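Local coordinates for ferrous iron transport protein B (Escherichia coli, PDB 3I8S), which probably couples GTP binding by its cytosolic N-terminal domain, the part present here, to ferrous iron uptake across the bacterial inner membrane, at residues F45-D49 and H50-L54; S194-P197 and L198-R202; A217-G220 and E221-Q224. All blocks are in the same frame, centred on the assembly; numbering follows the deposited sequence. Where two conformers were deposited one is given.

Contact 1: F45-D49 and H50-L54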
ATOM      1  N   PHE A  45       1.924  19.893  -7.848  1.00 23.18           N
ATOM      2  CA  PHE A  45       0.575  20.411  -8.076  1.00 23.22           C
ATOM      3  C   PHE A  45       0.069  20.983  -6.780  1.00 22.82           C
ATOM      4  O   PHE A  45       0.686  20.815  -5.703  1.00 23.75           O
ATOM      5  CB  PHE A  45      -0.414  19.352  -8.612  1.00 24.39           C
ATOM      6  CG  PHE A  45      -0.820  18.310  -7.624  1.00 23.88           C
ATOM      7  CD1 PHE A  45      -0.103  17.127  -7.526  1.00 24.55           C
ATOM      8  CD2 PHE A  45      -1.973  18.457  -6.856  1.00 24.96           C
ATOM      9  CE1 PHE A  45      -0.480  16.145  -6.629  1.00 26.42           C
ATOM     10  CE2 PHE A  45      -2.370  17.492  -5.972  1.00 25.88           C
ATOM     11  CZ  PHE A  45      -1.612  16.319  -5.844  1.00 27.58           C
ATOM     12  N   SER A  46      -1.049  21.674  -6.896  1.00 22.39           N
ATOM     13  CA  SER A  46      -1.613  22.348  -5.736  0.50 22.21           C
ATOM     14  C   SER A  46      -3.063  21.948  -5.555  1.00 22.47           C
ATOM     15  O   SER A  46      -3.762  21.557  -6.513  1.00 22.13           O
ATOM     16  CB  SER A  46      -1.447  23.860  -5.812  0.50 23.10           C
ATOM     17  OG  SER A  46      -2.128  24.433  -6.915  0.50 22.19           O
ATOM     18  N   THR A  47      -3.475  21.984  -4.303  1.00 22.40           N
ATOM     19  CA  THR A  47      -4.846  21.808  -3.898  1.00 22.53           C
ATOM     20  C   THR A  47      -5.340  23.158  -3.342  1.00 22.37           C
ATOM     21  O   THR A  47      -4.593  24.153  -3.330  1.00 21.06           O
ATOM     22  CB  THR A  47      -4.948  20.734  -2.844  1.00 23.46           C
ATOM     23  OG1 THR A  47      -4.256  21.148  -1.658  1.00 22.93           O
ATOM     24  CG2 THR A  47      -4.403  19.353  -3.334  1.00 21.95           C
ATOM     25  N   THR A  48      -6.539  23.210  -2.769  1.00 22.14           N
ATOM     26  CA  THR A  48      -6.977  24.436  -2.136  1.00 21.73           C
ATOM     27  C   THR A  48      -5.978  24.884  -1.055  1.00 21.85           C
ATOM     28  O   THR A  48      -5.643  26.064  -0.984  1.00 20.50           O
ATOM     29  CB  THR A  48      -8.394  24.294  -1.535  1.00 22.90           C
ATOM     30  OG1 THR A  48      -9.313  23.960  -2.591  1.00 22.99           O
ATOM     31  CG2 THR A  48      -8.812  25.525  -0.815  1.00 21.14           C
ATOM     32  N   ASP A  49      -5.505  23.942  -0.252  1.00 19.96           N
ATOM     33  CA  ASP A  49      -4.716  24.291   0.921  1.00 21.33           C
ATOM     34  C   ASP A  49      -3.181  24.027   0.747  1.00 20.35           C
ATOM     35  O   ASP A  49      -2.385  24.619   1.490  1.00 19.42           O
ATOM     36  CB  ASP A  49      -5.186  23.494   2.124  1.00 21.25           C
ATOM     37  CG  ASP A  49      -6.555  23.880   2.598  1.00 23.24           C
ATOM     38  OD1 ASP A  49      -7.012  24.986   2.318  1.00 28.17           O
ATOM     39  OD2 ASP A  49      -7.161  23.078   3.334  1.00 27.44           O
ATOM     40  N   HIS A  50      -2.800  23.135  -0.153  1.00 20.67           N
ATOM     41  CA  HIS A  50      -1.457  22.534  -0.092  1.00 20.74           C
ATOM     42  C   HIS A  50      -0.726  22.657  -1.409  1.00 21.94           C
ATOM     43  O   HIS A  50      -1.341  22.561  -2.489  1.00 22.01           O
ATOM     44  CB  HIS A  50      -1.518  21.029   0.258  1.00 22.68           C
ATOM     45  CG  HIS A  50      -1.958  20.746   1.661  1.00 23.30           C
ATOM     46  ND1 HIS A  50      -3.265  20.459   1.981  1.00 26.13           N
ATOM     47  CD2 HIS A  50      -1.262  20.676   2.823  1.00 24.92           C
ATOM     48  CE1 HIS A  50      -3.369  20.290   3.293  1.00 27.77           C
ATOM     49  NE2 HIS A  50      -2.162  20.392   3.823  1.00 25.86           N
ATOM     50  N   GLN A  51       0.585  22.874  -1.296  1.00 20.68           N
ATOM     51  CA  GLN A  51       1.538  22.691  -2.369  1.00 22.18           C
ATOM     52  C   GLN A  51       2.106  21.303  -2.221  1.00 21.75           C
ATOM     53  O   GLN A  51       2.659  20.954  -1.170  1.00 22.43           O
ATOM     54  CB  GLN A  51       2.650  23.752  -2.258  1.00 23.03           C
ATOM     55  CG  GLN A  51       2.145  25.122  -2.531  1.00 28.56           C
ATOM     56  CD  GLN A  51       1.409  25.168  -3.842  1.00 35.31           C
ATOM     57  OE1 GLN A  51       1.828  24.540  -4.835  1.00 40.76           O
ATOM     58  NE2 GLN A  51       0.282  25.863  -3.853  1.00 42.04           N
ATOM     59  N   VAL A  52       1.936  20.479  -3.256  1.00 21.40           N
ATOM     60  CA  VAL A  52       2.282  19.064  -3.221  1.00 21.84           C
ATOM     61  C   VAL A  52       3.444  18.687  -4.161  1.00 22.13           C
ATOM     62  O   VAL A  52       3.550  19.179  -5.289  1.00 22.52           O
ATOM     63  CB  VAL A  52       1.052  18.174  -3.611  1.00 20.65           C
ATOM     64  CG1 VAL A  52       1.452  16.652  -3.706  1.00 23.59           C
ATOM     65  CG2 VAL A  52      -0.138  18.412  -2.640  1.00 22.64           C
ATOM     66  N   THR A  53       4.332  17.854  -3.639  1.00 22.24           N
ATOM     67  CA  THR A  53       5.294  17.110  -4.444  1.00 23.01           C
ATOM     68  C   THR A  53       4.768  15.708  -4.505  1.00 22.94           C
ATOM     69  O   THR A  53       4.567  15.072  -3.465  1.00 22.31           O
ATOM     70  CB  THR A  53       6.721  17.093  -3.836  1.00 23.69           C
ATOM     71  OG1 THR A  53       7.234  18.443  -3.782  1.00 25.50           O
ATOM     72  CG2 THR A  53       7.667  16.238  -4.673  1.00 23.99           C
ATOM     73  N   LEU A  54       4.596  15.224  -5.726  1.00 23.34           N
ATOM     74  CA  LEU A  54       4.099  13.885  -6.029  1.00 23.28           C
ATOM     75  C   LEU A  54       5.218  13.050  -6.618  1.00 22.71           C
ATOM     76  O   LEU A  54       5.760  13.379  -7.662  1.00 20.64           O
ATOM     77  CB  LEU A  54       2.937  13.981  -7.037  1.00 22.51           C
ATOM     78  CG  LEU A  54       2.156  12.725  -7.355  1.00 24.70           C
ATOM     79  CD1 LEU A  54       1.463  12.259  -6.055  1.00 24.97           C
ATOM     80  CD2 LEU A  54       1.185  12.984  -8.583  1.00 22.95           C
TER

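Contact 2: S194-P197 and L198-R202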
ATOM      1  N   SER A 194      14.816   1.215  17.645  1.00 26.68           N
ATOM      2  CA  SER A 194      13.716   1.772  18.437  1.00 27.89           C
ATOM      3  C   SER A 194      13.017   2.927  17.749  1.00 28.40           C
ATOM      4  O   SER A 194      11.832   3.184  18.007  1.00 29.44           O
ATOM      5  CB  SER A 194      14.191   2.188  19.846  1.00 27.87           C
ATOM      6  OG  SER A 194      15.459   2.810  19.803  1.00 30.20           O
ATOM      7  N   ASP A 195      13.736   3.595  16.855  1.00 28.93           N
ATOM      8  CA  ASP A 195      13.213   4.784  16.194  1.00 29.65           C
ATOM      9  C   ASP A 195      12.227   4.469  15.061  1.00 29.52           C
ATOM     10  O   ASP A 195      11.495   5.369  14.609  1.00 29.93           O
ATOM     11  CB  ASP A 195      14.358   5.738  15.777  1.00 30.40           C
ATOM     12  CG  ASP A 195      15.216   5.217  14.610  1.00 32.00           C
ATOM     13  OD1 ASP A 195      15.376   3.985  14.446  1.00 34.25           O
ATOM     14  OD2 ASP A 195      15.760   6.080  13.869  1.00 35.76           O
ATOM     15  N   ILE A 196      12.149   3.195  14.658  1.00 28.99           N
ATOM     16  CA  ILE A 196      11.147   2.745  13.696  1.00 28.56           C
ATOM     17  C   ILE A 196       9.785   2.616  14.371  1.00 28.42           C
ATOM     18  O   ILE A 196       9.665   1.921  15.380  1.00 27.41           O
ATOM     19  CB  ILE A 196      11.499   1.351  13.066  1.00 28.57           C
ATOM     20  CG1 ILE A 196      12.889   1.362  12.428  1.00 29.43           C
ATOM     21  CG2 ILE A 196      10.398   0.907  12.054  1.00 28.52           C
ATOM     22  CD1 ILE A 196      13.349   0.029  11.826  1.00 27.91           C
ATOM     23  N   PRO A 197       8.736   3.225  13.784  1.00 27.69           N
ATOM     24  CA  PRO A 197       7.421   3.112  14.372  1.00 28.23           C
ATOM     25  C   PRO A 197       7.061   1.662  14.679  1.00 28.06           C
ATOM     26  O   PRO A 197       7.432   0.753  13.926  1.00 27.96           O
ATOM     27  CB  PRO A 197       6.500   3.673  13.273  1.00 27.86           C
ATOM     28  CG  PRO A 197       7.331   4.635  12.593  1.00 27.44           C
ATOM     29  CD  PRO A 197       8.681   3.996  12.538  1.00 27.75           C
ATOM     30  N   LEU A 198       6.352   1.453  15.780  1.00 27.92           N
ATOM     31  CA  LEU A 198       5.963   0.104  16.182  1.00 28.08           C
ATOM     32  C   LEU A 198       5.197  -0.650  15.113  1.00 27.37           C
ATOM     33  O   LEU A 198       5.468  -1.822  14.884  1.00 25.46           O
ATOM     34  CB  LEU A 198       5.144   0.121  17.466  1.00 28.30           C
ATOM     35  CG  LEU A 198       4.721  -1.245  18.043  1.00 28.50           C
ATOM     36  CD1 LEU A 198       5.890  -2.216  18.157  1.00 28.07           C
ATOM     37  CD2 LEU A 198       4.073  -1.017  19.388  1.00 28.16           C
ATOM     38  N   LYS A 199       4.233   0.001  14.475  1.00 27.85           N
ATOM     39  CA  LYS A 199       3.442  -0.670  13.436  1.00 28.81           C
ATOM     40  C   LYS A 199       4.409  -1.250  12.396  1.00 27.82           C
ATOM     41  O   LYS A 199       4.203  -2.369  11.905  1.00 28.04           O
ATOM     42  CB  LYS A 199       2.508   0.304  12.723  1.00 29.39           C
ATOM     43  CG  LYS A 199       1.191   0.604  13.393  1.00 33.26           C
ATOM     44  CD  LYS A 199       0.020   0.707  12.368  1.00 34.44           C
ATOM     45  CE  LYS A 199      -0.611  -0.668  12.046  1.00 37.80           C
ATOM     46  NZ  LYS A 199      -1.755  -0.625  11.062  1.00 40.86           N
ATOM     47  N   GLN A 200       5.429  -0.461  12.039  1.00 26.44           N
ATOM     48  CA  GLN A 200       6.325  -0.852  10.955  1.00 25.97           C
ATOM     49  C   GLN A 200       7.251  -1.958  11.409  1.00 24.48           C
ATOM     50  O   GLN A 200       7.575  -2.854  10.650  1.00 22.57           O
ATOM     51  CB  GLN A 200       7.070   0.341  10.404  1.00 25.58           C
ATOM     52  CG  GLN A 200       6.133   1.296   9.706  1.00 26.79           C
ATOM     53  CD  GLN A 200       6.822   2.496   9.103  1.00 28.67           C
ATOM     54  OE1 GLN A 200       8.053   2.574   9.085  1.00 31.21           O
ATOM     55  NE2 GLN A 200       6.037   3.428   8.598  1.00 31.85           N
ATOM     56  N   ARG A 201       7.646  -1.906  12.669  1.00 24.45           N
ATOM     57  CA  ARG A 201       8.430  -2.984  13.259  1.00 23.86           C
ATOM     58  C   ARG A 201       7.629  -4.291  13.251  1.00 21.96           C
ATOM     59  O   ARG A 201       8.135  -5.344  12.896  1.00 20.78           O
ATOM     60  CB  ARG A 201       8.884  -2.592  14.665  1.00 23.25           C
ATOM     61  CG  ARG A 201      10.155  -1.673  14.629  1.00 24.79           C
ATOM     62  CD  ARG A 201      10.736  -1.406  15.992  1.00 26.59           C
ATOM     63  NE  ARG A 201       9.963  -0.449  16.761  1.00 28.36           N
ATOM     64  CZ  ARG A 201       9.321  -0.724  17.899  1.00 31.29           C
ATOM     65  NH1 ARG A 201       9.373  -1.917  18.446  1.00 30.59           N
ATOM     66  NH2 ARG A 201       8.646   0.233  18.517  1.00 31.47           N
ATOM     67  N   ARG A 202       6.367  -4.222  13.599  1.00 20.67           N
ATOM     68  CA  ARG A 202       5.538  -5.404  13.589  1.00 22.72           C
ATOM     69  C   ARG A 202       5.311  -5.983  12.172  1.00 22.00           C
ATOM     70  O   ARG A 202       5.291  -7.193  11.967  1.00 21.87           O
ATOM     71  CB  ARG A 202       4.221  -5.108  14.282  1.00 22.74           C
ATOM     72  CG  ARG A 202       4.436  -4.903  15.769  1.00 24.50           C
ATOM     73  CD  ARG A 202       3.117  -4.608  16.464  1.00 26.60           C
ATOM     74  NE  ARG A 202       3.261  -4.688  17.920  1.00 28.35           N
ATOM     75  CZ  ARG A 202       2.324  -4.292  18.781  1.00 30.37           C
ATOM     76  NH1 ARG A 202       1.204  -3.739  18.350  1.00 31.73           N
ATOM     77  NH2 ARG A 202       2.513  -4.428  20.086  1.00 31.48           N
TER

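Contact 3: A217-G220 and E221-Q224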
ATOM      1  N   ALA A 217      17.096  -6.628   6.583  1.00 22.94           N
ATOM      2  CA  ALA A 217      18.017  -5.497   6.541  1.00 23.18           C
ATOM      3  C   ALA A 217      17.580  -4.342   7.437  1.00 22.94           C
ATOM      4  O   ALA A 217      18.416  -3.624   7.975  1.00 22.32           O
ATOM      5  CB  ALA A 217      18.158  -4.998   5.058  1.00 22.13           C
ATOM      6  N   TYR A 218      16.271  -4.143   7.551  1.00 22.18           N
ATOM      7  CA  TYR A 218      15.713  -3.092   8.415  1.00 23.86           C
ATOM      8  C   TYR A 218      15.682  -3.420   9.906  1.00 25.00           C
ATOM      9  O   TYR A 218      15.651  -2.507  10.746  1.00 25.65           O
ATOM     10  CB  TYR A 218      14.309  -2.757   7.971  1.00 22.60           C
ATOM     11  CG  TYR A 218      14.238  -2.020   6.676  1.00 22.04           C
ATOM     12  CD1 TYR A 218      14.248  -2.695   5.451  1.00 21.68           C
ATOM     13  CD2 TYR A 218      14.130  -0.636   6.669  1.00 20.54           C
ATOM     14  CE1 TYR A 218      14.172  -1.970   4.240  1.00 20.01           C
ATOM     15  CE2 TYR A 218      14.073   0.070   5.514  1.00 22.73           C
ATOM     16  CZ  TYR A 218      14.058  -0.586   4.294  1.00 22.57           C
ATOM     17  OH  TYR A 218      13.999   0.226   3.164  1.00 22.80           O
ATOM     18  N   ALA A 219      15.765  -4.717  10.205  1.00 25.21           N
ATOM     19  CA  ALA A 219      15.343  -5.287  11.469  1.00 25.53           C
ATOM     20  C   ALA A 219      16.471  -5.351  12.482  1.00 25.40           C
ATOM     21  O   ALA A 219      16.272  -5.762  13.629  1.00 25.48           O
ATOM     22  CB  ALA A 219      14.779  -6.687  11.221  1.00 25.46           C
ATOM     23  N   GLY A 220      17.670  -4.937  12.069  1.00 26.13           N
ATOM     24  CA  GLY A 220      18.788  -4.880  12.970  1.00 27.22           C
ATOM     25  C   GLY A 220      19.010  -6.211  13.645  1.00 27.33           C
ATOM     26  O   GLY A 220      19.092  -7.229  12.966  1.00 28.85           O
ATOM     27  N   GLU A 221      19.048  -6.197  14.976  1.00 27.77           N
ATOM     28  CA  GLU A 221      19.355  -7.387  15.790  1.00 28.32           C
ATOM     29  C   GLU A 221      18.312  -8.507  15.713  1.00 28.03           C
ATOM     30  O   GLU A 221      18.614  -9.660  16.022  1.00 26.37           O
ATOM     31  CB  GLU A 221      19.515  -6.980  17.258  1.00 29.69           C
ATOM     32  CG  GLU A 221      20.699  -6.017  17.539  1.00 32.34           C
ATOM     33  CD  GLU A 221      21.998  -6.714  17.864  1.00 37.02           C
ATOM     34  OE1 GLU A 221      22.008  -7.969  17.950  1.00 40.56           O
ATOM     35  OE2 GLU A 221      23.014  -5.997  18.058  1.00 39.08           O
ATOM     36  N   ALA A 222      17.084  -8.151  15.337  1.00 27.47           N
ATOM     37  CA  ALA A 222      16.003  -9.089  15.195  1.00 27.91           C
ATOM     38  C   ALA A 222      16.374 -10.243  14.270  1.00 27.64           C
ATOM     39  O   ALA A 222      15.922 -11.352  14.482  1.00 26.98           O
ATOM     40  CB  ALA A 222      14.711  -8.362  14.670  1.00 27.53           C
ATOM     41  N   SER A 223      17.198  -9.976  13.245  1.00 28.35           N
ATOM     42  CA  SER A 223      17.523 -11.006  12.244  1.00 29.23           C
ATOM     43  C   SER A 223      18.224 -12.230  12.861  1.00 29.58           C
ATOM     44  O   SER A 223      18.067 -13.360  12.389  1.00 31.27           O
ATOM     45  CB  SER A 223      18.246 -10.394  11.019  1.00 29.17           C
ATOM     46  OG  SER A 223      19.517 -10.984  10.793  1.00 31.25           O
ATOM     47  N   GLN A 224      18.916 -12.018  13.973  1.00 30.13           N
ATOM     48  CA  GLN A 224      19.544 -13.086  14.750  1.00 29.93           C
ATOM     49  C   GLN A 224      18.577 -14.023  15.515  1.00 29.33           C
ATOM     50  O   GLN A 224      18.979 -15.084  16.003  1.00 28.30           O
ATOM     51  CB  GLN A 224      20.553 -12.465  15.737  1.00 30.98           C
ATOM     52  CG  GLN A 224      21.900 -12.183  15.120  1.00 33.86           C
ATOM     53  CD  GLN A 224      22.804 -13.426  15.068  1.00 39.31           C
ATOM     54  OE1 GLN A 224      22.462 -14.440  14.437  1.00 42.58           O
ATOM     55  NE2 GLN A 224      23.965 -13.350  15.735  1.00 41.36           N
TER

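Contact 1: F45-D49 and H50-L54
Phe45 lays one face of its ring beneath Val52, whose CB sits almost over the ring centre, 4.0 Å from the centroid and 13° off the normal, a CH-pi contact. Within it Val52 CG1 comes to 3.5 Å from Phe45 CE1. The ring reaches this place because CG stands between the backbone N and the carbonyl carbon (chi1 71°), which folds the side chain under its cross-strand neighbour. Leu54 CB lies at the ring edge, and Leu23 and Ile163 of two helices extend the same buried layer. The backbones of Phe45 and Val52 form an antiparallel hydrogen-bonded pair: Val52 N reaches Phe45 O at 2.8 Å, while Phe45 N meets Val52 O at 3.1 Å. Strands 39-46 and 51-56 thus make a beta hairpin in the G domain, which belongs to the P-loop GTPases. Toward the turn, Thr47 N bonds to His50 O, and Thr47 OG1 accepts His50 N at 2.9 Å while lying at the edge of the imidazole. Asp164 holds both Thr47 OG1 and His50 ND1 from helix 154-164. On the opposite face of the hairpin the packing is thin: Ser46 and Gln51 form an antiparallel non-hydrogen-bonded pair whose side chains merely touch on the solvent side, where Gln51, bent at chi2 (-52°), brings NE2 to 3.3 Å from Ser46 CB.

Contact 2: S194-P197 and L198-R202
Arg201 NE donates to the backbone carbonyl of Ile196, with 2.8 Å between NE and Ile196 O and an N-H...O angle of 164°. The acceptor lies close to the guanidinium plane, at the edge of the group, whereas the donor is tilted 22° from the carbonyl plane. A bend at chi3 (-75°) turns the end of the arginine back toward the residues preceding the helix. Its NH1 continues to the backbone O of Ala189, so two N-H groups of one guanidinium bind two main-chain carbonyls and limit its rotation. Next to this bond, the backbone N of Arg201 reaches Pro197 O at 2.9 Å, and Gln200 N makes a weaker, strongly bent bond to the same oxygen. Pro197 is the N-cap of helix 198-210, in the helical domain that follows the G domain; its carbonyl accepts the first i to i+4 bond of that helix, and the pyrrolidine ring leaves it no backbone N-H to donate. Packing surrounds these bonds. The aliphatic part of Arg201 crosses Ile196 obliquely, its CG 3.7 Å from Ile196 CG2, and that methyl also meets Gln200 CB at 3.8 Å, the isoleucine and glutamine side chains crossing at about a right angle. Replacing Arg201 by alanine is likely to leave the Ile196 and Ala189 carbonyls without their guanidinium donors, NE and NH1, and to open a gap beside the isoleucine methyl. Farther out, Gln200 runs extended alongside Pro197, bringing OE1 to 3.8 Å from Pro197 CD. Leu198, the first residue of the helix, places its CA over one face of the Arg201 guanidinium, offset toward the rim of the group.

Contact 3: A217-G220 and E221-Q224
Gly220 takes a positive phi of 54° with psi at -126°, and this turn of the backbone swings Glu221 and Ala222 round to meet Ala219. A side chain on Gly220 in this conformation would run into the backbone N of Glu221, so glycine fits where bulkier residues would be strained. Ala219 directs its carbonyl into the turn, where Ala222 N donates to Ala219 O at 3.0 Å, with an angle of 145° at the hydrogen. One residue on, Ser223 N bonds to Gly220 O, but at 3.3 Å the bond is weak. The two i to i+3 bonds follow each other along the chain, and a third, from Gln224 N to Glu221 O, continues the series. Gly220 is the first residue to leave helical backbone angles after helix 213-218, and the short 3-10 segment beyond it leads toward helix 226-236 within the cytosolic helical domain. The side-chain contact is small: the methyls of Ala219 and Ala222 touch, CB to CB at 3.8 Å. Ala222 CB also comes to 3.2 Å from Ala219 O, so the methyl lies close beside the carbonyl that its own backbone N grips. Both alanines are buried. Met192 touches each of them, while Met208 of helix 198-210 reaches Ala219 and Val191 of helix 179-191 reaches Ala222. Glu221, by contrast, keeps only CB near Gly220, 3.7 Å from the glycine C, and its side chain sets out away from the turn.

Overall arrangement
Contacts 2 and 3 both belong to the helical domain, with centres about 12 Å apart, and touch directly where Ile196 CD1 packs 3.6 Å from Tyr218 O. Contact 2 opens helix 198-210, and contact 3 runs from the next helix, 213-218, into the turn after it. Met192 joins them further, touching Arg201 in one and Ala219 and Ala222 in the other. Contact 1 stands apart in the G domain, its centre about 29 Å from that of contact 2 and about 37 Å from that of contact 3. It alone approaches the nucleotide site: the side chain of Leu54 is about 8 Å from that of Lys16, a GTP-binding residue of the P-loop.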